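Local coordinates for putative GAF sensor protein (Burkholderia vietnamiensis, PDB 5HL6), which probably reduces free L-methionine-(R)-S-oxide with a GAF-domain fold, as a member of the free methionine sulfoxide reductases, at residues R149-D152 against E153-S156. Residues are numbered along the deposited sequence; the frame is centred on the assembly and turned at random.
Sequences RFDD and EDRS
Asp151 and Asp154 each accept from the other's backbone. Asp151 OD1 takes the amide of Asp154, N to OD1 3.1 Å, nearly in line with its C-O bond, and more weakly that of Glu153. In return Asp154 OD2 receives Asp151 N at 3.1 Å, close to straight at 163° and through its anti lone pair. With chi1 at 57°, Asp151 CG sits between its own N and C, which brings OD1 to the two amides. This is a capping box, Asp151 being the N-cap of the C-terminal helix 152-176 of this GAF-fold chain, entered from the loop after strand 136-144. The two carboxylates come close, OD1 of Asp151 to OD2 of Asp154 3.3 Å, but Lys20 forms salt bridges to Asp151 OD2 and Asp154 OD2 and probably offsets their repulsion. The other oxygen of Asp154, OD1, bonds Tyr24 and a water that it shares with Arg149 NH1; directly, that NH1 is a long 3.7 Å from OD1. Arg149 NE goes to the carbonyl of Asp57, while its CG lies over the centre of one face of the Phe150 ring and Asp154 CB meets the ring edge. In the first turn, Arg155 grips Asp152 side-on: NE to OD1 2.9 Å, from above the carboxylate plane, and NH1 to OD2 3.0 Å. NH2 reaches Glu159. Asp151 O takes Arg155 N; Asp152 O accepts Ser156 N at 2.9 Å, and Ser156 OG only weakly.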
# COMPACT_ATOMS: atom_id res chain seq x y z
N ARG B 149 11.32 19.45 5.29
CA ARG B 149 11.99 18.16 5.42
C ARG B 149 12.78 17.80 4.16
O ARG B 149 13.78 17.08 4.25
CB ARG B 149 10.96 17.08 5.74
CG ARG B 149 11.37 15.63 5.43
CD ARG B 149 12.31 15.07 6.47
NE ARG B 149 12.59 13.65 6.26
CZ ARG B 149 13.52 13.18 5.43
NH1 ARG B 149 14.26 14.02 4.72
NH2 ARG B 149 13.72 11.87 5.32
N PHE B 150 12.36 18.29 2.99
CA PHE B 150 12.96 17.91 1.72
C PHE B 150 13.73 19.09 1.12
O PHE B 150 13.17 20.18 0.93
CB PHE B 150 11.89 17.42 0.74
CG PHE B 150 11.00 16.35 1.30
CD1 PHE B 150 11.48 15.07 1.50
CD2 PHE B 150 9.68 16.63 1.64
CE1 PHE B 150 10.66 14.08 2.03
CE2 PHE B 150 8.86 15.65 2.18
CZ PHE B 150 9.35 14.37 2.37
N ASP B 151 15.00 18.86 0.80
CA ASP B 151 15.84 19.82 0.11
C ASP B 151 16.20 19.28 -1.27
O ASP B 151 15.68 18.26 -1.72
CB ASP B 151 17.09 20.14 0.95
CG ASP B 151 17.91 18.90 1.29
OD1 ASP B 151 18.00 17.96 0.46
OD2 ASP B 151 18.50 18.86 2.39
N ASP B 152 17.12 19.97 -1.95
CA ASP B 152 17.45 19.57 -3.31
C ASP B 152 18.13 18.20 -3.36
O ASP B 152 18.07 17.54 -4.40
CB ASP B 152 18.34 20.62 -3.97
CG ASP B 152 18.32 20.50 -5.48
OD1 ASP B 152 17.21 20.47 -6.05
OD2 ASP B 152 19.41 20.39 -6.08
N GLU B 153 18.78 17.77 -2.27
CA GLU B 153 19.32 16.42 -2.23
C GLU B 153 18.20 15.39 -2.17
O GLU B 153 18.30 14.33 -2.80
CB GLU B 153 20.25 16.26 -1.02
CG GLU B 153 21.62 16.89 -1.19
CD GLU B 153 22.52 16.60 -0.01
OE1 GLU B 153 22.23 17.09 1.11
OE2 GLU B 153 23.51 15.86 -0.19
N ASP B 154 17.14 15.67 -1.42
CA ASP B 154 15.97 14.80 -1.45
C ASP B 154 15.31 14.83 -2.82
O ASP B 154 14.80 13.81 -3.30
CB ASP B 154 14.97 15.21 -0.37
CG ASP B 154 15.49 14.98 1.03
OD1 ASP B 154 15.73 13.81 1.38
OD2 ASP B 154 15.65 15.98 1.77
N ARG B 155 15.30 16.01 -3.46
CA ARG B 155 14.76 16.11 -4.81
C ARG B 155 15.50 15.18 -5.76
O ARG B 155 14.88 14.38 -6.48
CB ARG B 155 14.84 17.56 -5.29
CG ARG B 155 14.09 17.85 -6.58
CD ARG B 155 14.95 17.61 -7.81
NE ARG B 155 16.23 18.32 -7.73
CZ ARG B 155 17.27 18.07 -8.52
NH1 ARG B 155 18.39 18.77 -8.38
NH2 ARG B 155 17.19 17.13 -9.46
N SER B 156 16.83 15.25 -5.77
CA SER B 156 17.63 14.37 -6.61
C SER B 156 17.46 12.92 -6.22
O SER B 156 17.39 12.03 -7.08
CB SER B 156 19.10 14.77 -6.53
OG SER B 156 19.31 16.07 -7.04
O HOH W 1 16.44 12.67 3.76